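PDB 3H3H: SnoaL-like domain-containing protein from Burkholderia thailandensis E264, which is of unknown function but adopts the SnoaL-like, NTF2-type fold, a cone-shaped alpha+beta architecture whose concave sheet and helices enclose a pocket occupied here by an unidentified ligand. Local coordinates for residues Asp19-His24 with Leu75-Ile80; Arg15-Ala20 with Ile91-Ala96; Met39-Ile44 with Ala116-Ala121; Val86-Ile91 with Leu102-Phe107. All blocks are in the same frame, centred on the assembly; numbering follows the deposited sequence. Where two conformers were deposited one is given.

All four contacts border one mixed sheet; contacts 1 and 2 bring helix 7-22 onto it, reaching the lead-in to strand 78-84 and the neighbouring strand 88-94, and their centres are about 5 Å apart. Contact 4 pairs strand 88-94 with strand 100-107 and has Ile-91 in common with contact 2, while contact 3 adds strand 37-40 beside strand 113-121, its centre about 12 Å from that of contact 4. An unidentified ligand, probably from the crystallisation liquor, lies close to side chains of all four: Trp-21, Tyr-93, Tyr-120 and Glu-103. Tyr-93 OH hydrogen-bonds Glu-103 OE2 (2.6 Å), linking contacts 2 and 4. Contacts 3 and 4 border the second subunit extensively.

Contact 1. Residues Asp19-His24 with Leu75-Ile80; sequences DAWNAH and LHFEWI
Leu-75 O is gripped by two donors. His-24 NE2 reaches it at 2.6 Å, on a lone pair and close to the imidazole plane, and a water that also donates to Asn-22 O and is hydrogen-bonded to His-76 ND1 supplies the other. The Asn-22 amide pairs with both the N-H and C=O of Phe-77: its OD1 accepts from Phe-77 N at 2.7 Å in the carbonyl plane, and its ND2 donates to Phe-77 O at 3.0 Å, both nearly straight at 169°. CG anti to the carbonyl carbon (chi1 -74°) brings the amide to the Phe-77 backbone, where the two bonds fix its rotation. The His-76 ring lies almost parallel to it, the planes 13° apart, with CE1 3.4 Å from Asn-22 ND2. Beneath this polar layer, Phe-77 CE2 sits over one face of the Trp-21 indole, 3.5 Å from CG, while Leu-75 CD1 approaches the same ring at CE3. Trp-65 meets that indole edge-to-face, and the unidentified ligand is close by. At His-24, with positive phi, a Schellman motif closes helix 7-22. The Asn-22 and His-24 bonds fasten this helix end to the lead-in of strand 78-84, beside the pocket of the NTF2-type fold.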
loop_
_atom_site.group_PDB
_atom_site.type_symbol
_atom_site.label_atom_id
_atom_site.label_comp_id
_atom_site.label_asym_id
_atom_site.label_seq_id
_atom_site.Cartn_x
_atom_site.Cartn_y
_atom_site.Cartn_z
ATOM N N ASP B 19 -16.258 0.400 8.898
ATOM C CA ASP B 19 -17.615 0.266 9.447
ATOM C C ASP B 19 -18.542 -0.335 8.419
ATOM O O ASP B 19 -19.428 -1.088 8.805
ATOM C CB ASP B 19 -18.148 1.600 9.912
ATOM C CG ASP B 19 -17.509 2.063 11.221
ATOM O OD1 ASP B 19 -16.736 1.310 11.840
ATOM O OD2 ASP B 19 -17.772 3.196 11.623
ATOM N N ALA B 20 -18.365 -0.023 7.137
ATOM C CA ALA B 20 -19.274 -0.529 6.103
ATOM C C ALA B 20 -19.101 -2.048 5.954
ATOM O O ALA B 20 -20.080 -2.804 5.864
ATOM C CB ALA B 20 -19.041 0.166 4.768
ATOM N N TRP B 21 -17.857 -2.498 5.922
ATOM C CA TRP B 21 -17.561 -3.910 5.914
ATOM C C TRP B 21 -18.128 -4.609 7.142
ATOM O O TRP B 21 -18.797 -5.639 7.039
ATOM C CB TRP B 21 -16.048 -4.142 5.796
ATOM C CG TRP B 21 -15.640 -4.050 4.334
ATOM C CD1 TRP B 21 -15.090 -2.983 3.701
ATOM C CD2 TRP B 21 -15.799 -5.073 3.355
ATOM N NE1 TRP B 21 -14.884 -3.279 2.393
ATOM C CE2 TRP B 21 -15.300 -4.558 2.156
ATOM C CE3 TRP B 21 -16.298 -6.381 3.374
ATOM C CZ2 TRP B 21 -15.332 -5.268 0.982
ATOM C CZ3 TRP B 21 -16.295 -7.098 2.185
ATOM C CH2 TRP B 21 -15.792 -6.536 1.020
ATOM N N ASN B 22 -17.930 -4.002 8.315
ATOM C CA ASN B 22 -18.354 -4.615 9.566
ATOM C C ASN B 22 -19.867 -4.702 9.686
ATOM O O ASN B 22 -20.414 -5.583 10.397
ATOM C CB ASN B 22 -17.699 -3.907 10.758
ATOM C CG ASN B 22 -16.226 -4.274 10.867
ATOM O OD1 ASN B 22 -15.823 -5.229 10.224
ATOM N ND2 ASN B 22 -15.429 -3.548 11.655
ATOM N N ALA B 23 -20.539 -3.748 9.035
ATOM C CA ALA B 23 -21.990 -3.700 8.940
ATOM C C ALA B 23 -22.500 -4.643 7.858
ATOM O O ALA B 23 -23.711 -4.848 7.736
ATOM C CB ALA B 23 -22.430 -2.311 8.655
ATOM N N HIS B 24 -21.579 -5.232 7.093
ATOM C CA HIS B 24 -21.953 -6.143 5.995
ATOM C C HIS B 24 -22.958 -5.501 5.015
ATOM O O HIS B 24 -23.976 -6.126 4.587
ATOM C CB HIS B 24 -22.513 -7.434 6.550
ATOM C CG HIS B 24 -21.676 -8.068 7.608
ATOM N ND1 HIS B 24 -22.236 -8.636 8.728
ATOM C CD2 HIS B 24 -20.332 -8.206 7.748
ATOM C CE1 HIS B 24 -21.277 -9.096 9.513
ATOM N NE2 HIS B 24 -20.118 -8.879 8.923
ATOM N N LEU B 75 -18.236 -11.676 9.265
ATOM C CA LEU B 75 -17.023 -11.025 8.815
ATOM C C LEU B 75 -16.788 -9.769 9.637
ATOM O O LEU B 75 -17.703 -8.988 9.889
ATOM C CB LEU B 75 -17.146 -10.617 7.331
ATOM C CG LEU B 75 -16.000 -9.807 6.720
ATOM C CD1 LEU B 75 -15.768 -9.983 5.184
ATOM C CD2 LEU B 75 -16.191 -8.284 6.973
ATOM N N HIS B 76 -15.532 -9.559 10.021
ATOM C CA HIS B 76 -15.203 -8.404 10.845
ATOM C C HIS B 76 -13.782 -8.026 10.626
ATOM O O HIS B 76 -12.939 -8.897 10.704
ATOM C CB HIS B 76 -15.402 -8.783 12.302
ATOM C CG HIS B 76 -15.136 -7.646 13.234
ATOM N ND1 HIS B 76 -16.037 -6.623 13.421
ATOM C CD2 HIS B 76 -14.056 -7.346 13.985
ATOM C CE1 HIS B 76 -15.521 -5.734 14.248
ATOM N NE2 HIS B 76 -14.333 -6.163 14.628
ATOM N N PHE B 77 -13.529 -6.732 10.403
ATOM C CA PHE B 77 -12.180 -6.212 10.205
ATOM C C PHE B 77 -11.831 -5.342 11.391
ATOM O O PHE B 77 -12.663 -4.581 11.833
ATOM C CB PHE B 77 -12.142 -5.313 9.000
ATOM C CG PHE B 77 -12.378 -6.010 7.682
ATOM C CD1 PHE B 77 -12.292 -7.402 7.554
ATOM C CD2 PHE B 77 -12.601 -5.277 6.572
ATOM C CE1 PHE B 77 -12.473 -7.987 6.302
ATOM C CE2 PHE B 77 -12.806 -5.844 5.314
ATOM C CZ PHE B 77 -12.719 -7.188 5.174
ATOM N N GLU B 78 -10.603 -5.459 11.898
ATOM C CA GLU B 78 -10.126 -4.544 12.950
ATOM C C GLU B 78 -9.182 -3.545 12.366
ATOM O O GLU B 78 -8.100 -3.912 11.922
ATOM C CB GLU B 78 -9.425 -5.307 14.130
ATOM C CG GLU B 78 -8.795 -4.368 15.137
ATOM C CD GLU B 78 -8.280 -5.065 16.365
ATOM O OE1 GLU B 78 -8.389 -6.300 16.454
ATOM O OE2 GLU B 78 -7.770 -4.351 17.225
ATOM N N TRP B 79 -9.524 -2.274 12.483
ATOM C CA TRP B 79 -8.674 -1.194 11.988
ATOM C C TRP B 79 -7.458 -0.956 12.852
ATOM O O TRP B 79 -7.592 -0.683 14.045
ATOM C CB TRP B 79 -9.490 0.056 11.893
ATOM C CG TRP B 79 -8.822 1.253 11.353
ATOM C CD1 TRP B 79 -7.775 1.308 10.508
ATOM C CD2 TRP B 79 -9.219 2.617 11.589
ATOM N NE1 TRP B 79 -7.453 2.594 10.226
ATOM C CE2 TRP B 79 -8.324 3.431 10.878
ATOM C CE3 TRP B 79 -10.243 3.218 12.323
ATOM C CZ2 TRP B 79 -8.434 4.819 10.850
ATOM C CZ3 TRP B 79 -10.336 4.629 12.335
ATOM C CH2 TRP B 79 -9.426 5.407 11.621
ATOM N N ILE B 80 -6.281 -1.116 12.273
ATOM C CA ILE B 80 -5.007 -0.890 12.977
ATOM C C ILE B 80 -4.434 0.488 12.691
ATOM O O ILE B 80 -4.240 1.269 13.626
ATOM C CB ILE B 80 -3.967 -1.966 12.662
ATOM C CG1 ILE B 80 -4.503 -3.341 13.084
ATOM C CG2 ILE B 80 -2.638 -1.635 13.332
ATOM C CD1 ILE B 80 -3.668 -4.527 12.560
HETATM O O HOH W 1 -18.602 -7.187 11.960
#

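Contact 2. Residues Arg15-Ala20 with Ile91-Ala96; sequences REWIDA and IHYRGA
Trp-17 points the edge of its six-membered ring at the face of Tyr-93, an offset edge-to-face pair through which helix 7-22 packs on the sheet of the NTF2-like fold. The centroids are 5.4 Å apart and the planes meet at 65°. Helix and strand run 30° from parallel, with axes 10.7 Å apart, a gap bridged wholly by side chains. The tight part belongs to Trp-17: CG lies opposite the backbone N (chi1 -173°), which carries the indole across to the strand, where CE3 meets Ile-91 CD1 at 3.8 Å. Ile-18 makes the looser part, its CD1 being 4.2 Å from Tyr-93 CB and 4.3 Å from Ile-91 CG2. Farther round the helix, on its exposed side, Arg-15, in one of two conformers, makes at most a weak, long ion pair with Asp-19. The polar ends are held by other parts of the chain, Trp-17 NE1 by Tyr-33 OH and Tyr-93 OH by Glu-103 OE2. That hydroxyl also lies at the indole edge, near its plane, with Tyr-93 OH 3.7 Å from Trp-17 CH2.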
loop_
_atom_site.group_PDB
_atom_site.type_symbol
_atom_site.label_atom_id
_atom_site.label_comp_id
_atom_site.label_asym_id
_atom_site.label_seq_id
_atom_site.Cartn_x
_atom_site.Cartn_y
_atom_site.Cartn_z
ATOM N N ARG B 15 -12.577 4.955 8.639
ATOM C CA ARG B 15 -13.633 4.635 9.584
ATOM C C ARG B 15 -14.922 4.233 8.866
ATOM O O ARG B 15 -15.604 3.309 9.300
ATOM C CB ARG B 15 -13.873 5.813 10.547
ATOM C CG ARG B 15 -15.000 5.600 11.551
ATOM C CD ARG B 15 -14.565 5.121 12.945
ATOM N NE ARG B 15 -15.670 5.298 13.870
ATOM C CZ ARG B 15 -15.808 6.349 14.677
ATOM N NH1 ARG B 15 -16.864 6.443 15.472
ATOM N NH2 ARG B 15 -14.885 7.300 14.692
ATOM N N GLU B 16 -15.257 4.892 7.759
ATOM C CA GLU B 16 -16.468 4.532 7.033
ATOM C C GLU B 16 -16.268 3.202 6.344
ATOM O O GLU B 16 -17.169 2.392 6.373
ATOM C CB GLU B 16 -16.878 5.601 6.019
ATOM C CG GLU B 16 -17.207 6.883 6.667
ATOM C CD GLU B 16 -17.570 7.997 5.678
ATOM O OE1 GLU B 16 -17.386 7.867 4.461
ATOM O OE2 GLU B 16 -17.993 9.056 6.139
ATOM N N TRP B 17 -15.091 2.965 5.746
ATOM C CA TRP B 17 -14.860 1.743 4.990
ATOM C C TRP B 17 -14.862 0.551 5.929
ATOM O O TRP B 17 -15.507 -0.460 5.653
ATOM C CB TRP B 17 -13.493 1.813 4.258
ATOM C CG TRP B 17 -13.241 0.711 3.355
ATOM C CD1 TRP B 17 -13.577 0.619 2.024
ATOM C CD2 TRP B 17 -12.446 -0.424 3.644
ATOM N NE1 TRP B 17 -13.138 -0.582 1.517
ATOM C CE2 TRP B 17 -12.367 -1.200 2.463
ATOM C CE3 TRP B 17 -11.810 -0.880 4.796
ATOM C CZ2 TRP B 17 -11.700 -2.423 2.417
ATOM C CZ3 TRP B 17 -11.095 -2.080 4.724
ATOM C CH2 TRP B 17 -11.068 -2.843 3.564
ATOM N N ILE B 18 -14.153 0.647 7.056
ATOM C CA ILE B 18 -14.151 -0.426 8.055
ATOM C C ILE B 18 -15.579 -0.672 8.581
ATOM O O ILE B 18 -16.037 -1.806 8.663
ATOM C CB ILE B 18 -13.225 -0.088 9.212
ATOM C CG1 ILE B 18 -11.774 -0.114 8.766
ATOM C CG2 ILE B 18 -13.434 -1.041 10.436
ATOM C CD1 ILE B 18 -11.199 -1.492 8.529
ATOM N N ASP B 19 -16.258 0.400 8.898
ATOM C CA ASP B 19 -17.615 0.266 9.447
ATOM C C ASP B 19 -18.542 -0.335 8.419
ATOM O O ASP B 19 -19.428 -1.088 8.805
ATOM C CB ASP B 19 -18.148 1.600 9.912
ATOM C CG ASP B 19 -17.509 2.063 11.221
ATOM O OD1 ASP B 19 -16.736 1.310 11.840
ATOM O OD2 ASP B 19 -17.772 3.196 11.623
ATOM N N ALA B 20 -18.365 -0.023 7.137
ATOM C CA ALA B 20 -19.274 -0.529 6.103
ATOM C C ALA B 20 -19.101 -2.048 5.954
ATOM O O ALA B 20 -20.080 -2.804 5.864
ATOM C CB ALA B 20 -19.041 0.166 4.768
ATOM N N ILE B 91 -4.918 1.327 4.308
ATOM C CA ILE B 91 -5.572 0.892 5.522
ATOM C C ILE B 91 -4.949 -0.420 5.938
ATOM O O ILE B 91 -5.005 -1.384 5.207
ATOM C CB ILE B 91 -7.091 0.713 5.359
ATOM C CG1 ILE B 91 -7.746 2.037 4.875
ATOM C CG2 ILE B 91 -7.751 0.252 6.723
ATOM C CD1 ILE B 91 -9.316 1.929 4.748
ATOM N N HIS B 92 -4.432 -0.455 7.166
ATOM C CA HIS B 92 -3.816 -1.642 7.734
ATOM C C HIS B 92 -4.851 -2.144 8.714
ATOM O O HIS B 92 -5.326 -1.407 9.582
ATOM C CB HIS B 92 -2.488 -1.233 8.369
ATOM C CG HIS B 92 -1.752 -2.335 9.040
ATOM N ND1 HIS B 92 -1.605 -3.586 8.479
ATOM C CD2 HIS B 92 -1.099 -2.361 10.224
ATOM C CE1 HIS B 92 -0.897 -4.343 9.304
ATOM N NE2 HIS B 92 -0.547 -3.617 10.352
ATOM N N TYR B 93 -5.201 -3.408 8.570
ATOM C CA TYR B 93 -6.248 -3.965 9.397
ATOM C C TYR B 93 -6.081 -5.447 9.528
ATOM O O TYR B 93 -5.232 -6.055 8.867
ATOM C CB TYR B 93 -7.610 -3.639 8.783
ATOM C CG TYR B 93 -7.914 -4.276 7.446
ATOM C CD1 TYR B 93 -7.535 -3.688 6.264
ATOM C CD2 TYR B 93 -8.693 -5.441 7.349
ATOM C CE1 TYR B 93 -7.880 -4.249 5.071
ATOM C CE2 TYR B 93 -9.028 -5.987 6.157
ATOM C CZ TYR B 93 -8.648 -5.387 5.008
ATOM O OH TYR B 93 -9.005 -5.955 3.789
ATOM N N ARG B 94 -6.767 -5.999 10.514
ATOM C CA ARG B 94 -6.819 -7.420 10.695
ATOM C C ARG B 94 -8.086 -7.964 10.087
ATOM O O ARG B 94 -9.180 -7.513 10.435
ATOM C CB ARG B 94 -6.735 -7.727 12.181
ATOM C CG ARG B 94 -6.745 -9.215 12.477
ATOM C CD ARG B 94 -6.403 -9.377 13.958
ATOM N NE ARG B 94 -6.292 -10.776 14.343
ATOM C CZ ARG B 94 -7.293 -11.524 14.756
ATOM N NH1 ARG B 94 -8.521 -11.036 14.865
ATOM N NH2 ARG B 94 -7.053 -12.788 15.080
ATOM N N GLY B 95 -7.902 -8.894 9.144
ATOM C CA GLY B 95 -8.956 -9.446 8.301
ATOM C C GLY B 95 -9.924 -10.336 9.032
ATOM O O GLY B 95 -9.786 -10.641 10.231
ATOM N N ALA B 96 -10.954 -10.709 8.273
ATOM C CA ALA B 96 -12.076 -11.521 8.773
ATOM C C ALA B 96 -11.609 -12.817 9.449
ATOM O O ALA B 96 -12.277 -13.276 10.376
ATOM C CB ALA B 96 -13.010 -11.837 7.668
#

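Contact 3. Residues Met39-Ile44 with Ala116-Ala121; sequences MSSPMI and ALAHYA
Selenomethionine Met-39 folds its side chain along the methyl groups of the neighbouring strand, SE 3.7 Å from Ala-116 CB and CE 3.8 Å from Ala-118 CB. CG is opposite the backbone N (chi1 -176°), and bends at the next two torsions lay the terminal methyl toward Ala-118. Next outward, Pro-42 CD rests 3.4 Å from Ala-118 O and at the edge of the Tyr-120 ring. Met-43, also selenomethionine, crosses that ring in one of its two conformers, a tentative, oblique Met-aromatic contact. At the polar edge, Ser-41 OG caps the following helix by accepting from Met-43 N. One oxygen of the unidentified ligand is within hydrogen-bonding distance of Ser-41 OG and Tyr-120 OH, the very short Tyr-120 approach being doubtful. Backbone bonds of a parallel pair, Ser-40 N to Ala-116 O and Ala-118 N to Ser-40 O, each 2.9 Å, join the strands, and a water links Ser-40 OG with Ala-118 O. Strand 37-40 lies between strands 54-56 and 113-121, with helix 58-71 packed on Met-39 and helix 42-48 starting beside Tyr-120.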
loop_
_atom_site.group_PDB
_atom_site.type_symbol
_atom_site.label_atom_id
_atom_site.label_comp_id
_atom_site.label_asym_id
_atom_site.label_seq_id
_atom_site.Cartn_x
_atom_site.Cartn_y
_atom_site.Cartn_z
HETATM N N MSE B 39 -9.634 -3.681 -8.941
HETATM C CA MSE B 39 -9.368 -4.405 -7.683
HETATM C C MSE B 39 -8.307 -5.452 -7.926
HETATM O O MSE B 39 -8.390 -6.213 -8.909
HETATM C CB MSE B 39 -10.635 -5.057 -7.092
HETATM C CG MSE B 39 -10.446 -5.760 -5.712
HETATM SE SE MSE B 39 -9.997 -4.447 -4.381
HETATM C CE MSE B 39 -8.883 -5.546 -3.240
ATOM N N SER B 40 -7.207 -5.380 -7.177
ATOM C CA SER B 40 -6.164 -6.390 -7.185
ATOM C C SER B 40 -6.092 -7.077 -5.861
ATOM O O SER B 40 -6.056 -6.418 -4.838
ATOM C CB SER B 40 -4.843 -5.719 -7.462
ATOM O OG SER B 40 -3.789 -6.575 -7.208
ATOM N N SER B 41 -6.126 -8.398 -5.858
ATOM C CA SER B 41 -5.959 -9.107 -4.598
ATOM C C SER B 41 -5.414 -10.517 -4.802
ATOM O O SER B 41 -5.819 -11.203 -5.741
ATOM C CB SER B 41 -7.294 -9.274 -3.902
ATOM O OG SER B 41 -7.156 -9.998 -2.694
ATOM N N PRO B 42 -4.571 -10.985 -3.889
ATOM C CA PRO B 42 -4.188 -12.404 -3.941
ATOM C C PRO B 42 -5.419 -13.318 -3.886
ATOM O O PRO B 42 -5.388 -14.450 -4.412
ATOM C CB PRO B 42 -3.338 -12.568 -2.683
ATOM C CG PRO B 42 -2.741 -11.174 -2.537
ATOM C CD PRO B 42 -3.838 -10.260 -2.846
HETATM N N MSE B 43 -6.497 -12.854 -3.266
HETATM C CA MSE B 43 -7.718 -13.666 -3.169
HETATM C C MSE B 43 -8.417 -13.813 -4.532
HETATM O O MSE B 43 -9.170 -14.788 -4.766
HETATM C CB MSE B 43 -8.677 -13.069 -2.146
HETATM C CG MSE B 43 -8.128 -12.974 -0.726
HETATM SE SE MSE B 43 -9.607 -12.354 0.415
HETATM C CE MSE B 43 -8.905 -12.660 2.146
ATOM N N ILE B 44 -8.190 -12.858 -5.424
ATOM C CA ILE B 44 -8.717 -12.944 -6.793
ATOM C C ILE B 44 -7.997 -14.009 -7.586
ATOM O O ILE B 44 -8.608 -14.760 -8.351
ATOM C CB ILE B 44 -8.691 -11.581 -7.491
ATOM C CG1 ILE B 44 -9.739 -10.692 -6.836
ATOM C CG2 ILE B 44 -8.981 -11.706 -8.979
ATOM C CD1 ILE B 44 -9.641 -9.181 -7.222
ATOM N N ALA B 116 -7.788 -0.274 -6.076
ATOM C CA ALA B 116 -7.444 -0.780 -4.742
ATOM C C ALA B 116 -6.644 -2.031 -4.909
ATOM O O ALA B 116 -6.878 -2.781 -5.845
ATOM C CB ALA B 116 -8.680 -1.020 -3.855
ATOM N N LEU B 117 -5.647 -2.208 -4.021
ATOM C CA LEU B 117 -4.751 -3.387 -4.070
ATOM C C LEU B 117 -4.663 -3.923 -2.645
ATOM O O LEU B 117 -4.343 -3.197 -1.722
ATOM C CB LEU B 117 -3.350 -2.988 -4.492
ATOM C CG LEU B 117 -3.166 -2.227 -5.772
ATOM C CD1 LEU B 117 -3.508 -0.725 -5.561
ATOM C CD2 LEU B 117 -1.691 -2.420 -6.194
ATOM N N ALA B 118 -4.939 -5.217 -2.491
ATOM C CA ALA B 118 -4.922 -5.880 -1.223
ATOM C C ALA B 118 -3.557 -6.574 -1.027
ATOM O O ALA B 118 -2.957 -7.097 -1.987
ATOM C CB ALA B 118 -6.042 -6.879 -1.159
ATOM N N HIS B 119 -3.119 -6.640 0.226
ATOM C CA HIS B 119 -1.895 -7.294 0.611
ATOM C C HIS B 119 -2.176 -7.991 1.905
ATOM O O HIS B 119 -2.906 -7.463 2.756
ATOM C CB HIS B 119 -0.774 -6.303 0.893
ATOM C CG HIS B 119 -0.467 -5.366 -0.226
ATOM N ND1 HIS B 119 -1.273 -4.287 -0.535
ATOM C CD2 HIS B 119 0.600 -5.308 -1.063
ATOM C CE1 HIS B 119 -0.765 -3.684 -1.609
ATOM N NE2 HIS B 119 0.402 -4.250 -1.909
ATOM N N TYR B 120 -1.594 -9.181 2.084
ATOM C CA TYR B 120 -1.796 -9.949 3.315
ATOM C C TYR B 120 -0.554 -10.606 3.845
ATOM O O TYR B 120 0.422 -10.817 3.117
ATOM C CB TYR B 120 -2.787 -11.088 2.992
ATOM C CG TYR B 120 -4.131 -10.613 2.594
ATOM C CD1 TYR B 120 -5.014 -10.156 3.569
ATOM C CD2 TYR B 120 -4.547 -10.581 1.276
ATOM C CE1 TYR B 120 -6.209 -9.703 3.256
ATOM C CE2 TYR B 120 -5.803 -10.107 0.958
ATOM C CZ TYR B 120 -6.610 -9.695 1.954
ATOM O OH TYR B 120 -7.837 -9.221 1.656
ATOM N N ALA B 121 -0.602 -10.931 5.146
ATOM C CA ALA B 121 0.368 -11.802 5.781
ATOM C C ALA B 121 -0.325 -12.610 6.895
ATOM O O ALA B 121 -1.451 -12.289 7.352
ATOM C CB ALA B 121 1.457 -10.991 6.351
HETATM O O HOH W 2 -2.576 -7.026 -4.633
#

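Contact 4. Residues Val86-Ile91 with Leu102-Phe107; sequences VDSVAI and LEVFHF
Asp-87 and His-106 meet at one end of an antiparallel beta hairpin, strands 88-94 and 100-107, within the curved sheet of the NTF2-like fold. Phe-105 can be followed outward from the backbone: CB is 3.8 Å from Val-89 O, CG is also near that oxygen, and CD1 comes to 3.5 Å from it, the oxygen lying near the ring plane at its edge. CE1 meets Ile-91 CG1 and, at 3.5 Å, Ile-91 CD1; CZ stands farther from CD1. Beyond the hairpin, Trp-17 and Phe-13 of helix 7-22 pack edge-to-face with the ring. Further along the same face of the sheet, Phe-107 CE1 meets Val-89 CG2. Two hydrogen-bonded pairs, Val-89 with Phe-105 and Ile-91 with Glu-103, supply four backbone bonds, and Phe-107 N donates to Asp-87 O, carrying the ladder to the residue before strand 88-94. The opposite face, bearing Ser-88, Ala-90, Val-104 and His-106, packs against the second subunit, where Ser-88 OG bonds His-119 NE2 of that subunit. Ser-88 CB sits over the face of the His-106 imidazole, a CH-pi contact 4.0 Å from the centroid. Asp-87 CG stands between its backbone N and carbonyl carbon (chi1 73°), bringing the carboxylate to the ring edge with the planes 80° apart. A water joins Asp-87 OD2 to Phe-107 O, while OD1, on its syn side but from out of the carboxylate plane, accepts a bent bond (149°) from His-106 ND1 at 2.9 Å.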
loop_
_atom_site.group_PDB
_atom_site.type_symbol
_atom_site.label_atom_id
_atom_site.label_comp_id
_atom_site.label_asym_id
_atom_site.label_seq_id
_atom_site.Cartn_x
_atom_site.Cartn_y
_atom_site.Cartn_z
ATOM N N VAL B 86 0.136 10.129 -1.831
ATOM C CA VAL B 86 -0.164 11.291 -2.692
ATOM C C VAL B 86 -1.624 11.298 -3.076
ATOM O O VAL B 86 -2.393 12.220 -2.770
ATOM C CB VAL B 86 0.756 11.251 -3.931
ATOM C CG1 VAL B 86 0.382 12.342 -4.996
ATOM C CG2 VAL B 86 2.186 11.391 -3.469
ATOM N N ASP B 87 -2.031 10.217 -3.725
ATOM C CA ASP B 87 -3.424 10.094 -4.151
ATOM C C ASP B 87 -4.013 8.822 -3.570
ATOM O O ASP B 87 -5.107 8.389 -3.986
ATOM C CB ASP B 87 -3.522 10.065 -5.672
ATOM C CG ASP B 87 -3.033 8.747 -6.302
ATOM O OD1 ASP B 87 -2.497 7.834 -5.620
ATOM O OD2 ASP B 87 -3.218 8.633 -7.530
ATOM N N SER B 88 -3.359 8.289 -2.539
ATOM C CA SER B 88 -3.781 7.017 -1.975
ATOM C C SER B 88 -3.805 7.036 -0.447
ATOM O O SER B 88 -3.143 7.903 0.205
ATOM C CB SER B 88 -2.901 5.896 -2.469
ATOM O OG SER B 88 -1.521 6.105 -2.219
ATOM N N VAL B 89 -4.606 6.122 0.084
ATOM C CA VAL B 89 -4.703 5.854 1.511
ATOM C C VAL B 89 -4.395 4.382 1.663
ATOM O O VAL B 89 -4.829 3.564 0.858
ATOM C CB VAL B 89 -6.105 6.182 2.033
ATOM C CG1 VAL B 89 -6.329 5.711 3.441
ATOM C CG2 VAL B 89 -6.317 7.723 1.984
ATOM N N ALA B 90 -3.667 4.031 2.701
ATOM C CA ALA B 90 -3.388 2.626 3.002
ATOM C C ALA B 90 -4.035 2.315 4.306
ATOM O O ALA B 90 -3.782 3.014 5.297
ATOM C CB ALA B 90 -1.873 2.378 3.143
ATOM N N ILE B 91 -4.918 1.327 4.308
ATOM C CA ILE B 91 -5.572 0.892 5.522
ATOM C C ILE B 91 -4.949 -0.420 5.938
ATOM O O ILE B 91 -5.005 -1.384 5.207
ATOM C CB ILE B 91 -7.091 0.713 5.359
ATOM C CG1 ILE B 91 -7.746 2.037 4.875
ATOM C CG2 ILE B 91 -7.751 0.252 6.723
ATOM C CD1 ILE B 91 -9.316 1.929 4.748
ATOM N N LEU B 102 -3.298 -5.128 4.439
ATOM C CA LEU B 102 -2.878 -3.782 4.093
ATOM C C LEU B 102 -3.403 -3.513 2.684
ATOM O O LEU B 102 -2.971 -4.077 1.676
ATOM C CB LEU B 102 -1.373 -3.629 4.133
ATOM C CG LEU B 102 -0.781 -2.255 3.876
ATOM C CD1 LEU B 102 -1.089 -1.586 2.532
ATOM C CD2 LEU B 102 -1.250 -1.277 5.005
ATOM N N GLU B 103 -4.427 -2.644 2.624
ATOM C CA GLU B 103 -5.125 -2.351 1.412
ATOM C C GLU B 103 -4.839 -0.927 1.028
ATOM O O GLU B 103 -5.024 -0.015 1.816
ATOM C CB GLU B 103 -6.640 -2.629 1.611
ATOM C CG GLU B 103 -7.399 -2.954 0.382
ATOM C CD GLU B 103 -8.460 -4.014 0.630
ATOM O OE1 GLU B 103 -9.546 -3.909 0.040
ATOM O OE2 GLU B 103 -8.286 -4.898 1.495
ATOM N N VAL B 104 -4.423 -0.734 -0.220
ATOM C CA VAL B 104 -4.080 0.568 -0.724
ATOM C C VAL B 104 -5.209 1.008 -1.652
ATOM O O VAL B 104 -5.611 0.249 -2.578
ATOM C CB VAL B 104 -2.792 0.520 -1.505
ATOM C CG1 VAL B 104 -2.489 1.901 -2.044
ATOM C CG2 VAL B 104 -1.606 0.047 -0.573
ATOM N N PHE B 105 -5.676 2.247 -1.427
ATOM C CA PHE B 105 -6.766 2.792 -2.193
ATOM C C PHE B 105 -6.341 4.051 -2.878
ATOM O O PHE B 105 -5.919 5.028 -2.231
ATOM C CB PHE B 105 -7.916 3.147 -1.271
ATOM C CG PHE B 105 -8.389 2.012 -0.396
ATOM C CD1 PHE B 105 -7.803 1.742 0.843
ATOM C CD2 PHE B 105 -9.465 1.226 -0.775
ATOM C CE1 PHE B 105 -8.248 0.711 1.615
ATOM C CE2 PHE B 105 -9.924 0.177 0.025
ATOM C CZ PHE B 105 -9.326 -0.087 1.215
ATOM N N HIS B 106 -6.435 4.059 -4.192
ATOM C CA HIS B 106 -6.147 5.218 -4.986
ATOM C C HIS B 106 -7.431 5.916 -5.329
ATOM O O HIS B 106 -8.423 5.287 -5.692
ATOM C CB HIS B 106 -5.465 4.855 -6.263
ATOM C CG HIS B 106 -4.117 4.276 -6.057
ATOM N ND1 HIS B 106 -2.964 5.036 -6.082
ATOM C CD2 HIS B 106 -3.743 3.004 -5.765
ATOM C CE1 HIS B 106 -1.932 4.247 -5.836
ATOM N NE2 HIS B 106 -2.370 3.010 -5.652
ATOM N N PHE B 107 -7.406 7.239 -5.203
ATOM C CA PHE B 107 -8.638 8.019 -5.390
ATOM C C PHE B 107 -8.622 8.814 -6.670
ATOM O O PHE B 107 -7.562 9.250 -7.105
ATOM C CB PHE B 107 -8.866 8.981 -4.241
ATOM C CG PHE B 107 -9.183 8.280 -2.981
ATOM C CD1 PHE B 107 -8.149 7.717 -2.203
ATOM C CD2 PHE B 107 -10.497 8.040 -2.645
ATOM C CE1 PHE B 107 -8.478 6.992 -1.062
ATOM C CE2 PHE B 107 -10.808 7.311 -1.512
ATOM C CZ PHE B 107 -9.807 6.796 -0.757
HETATM O O HOH W 3 -5.543 7.995 -8.430
#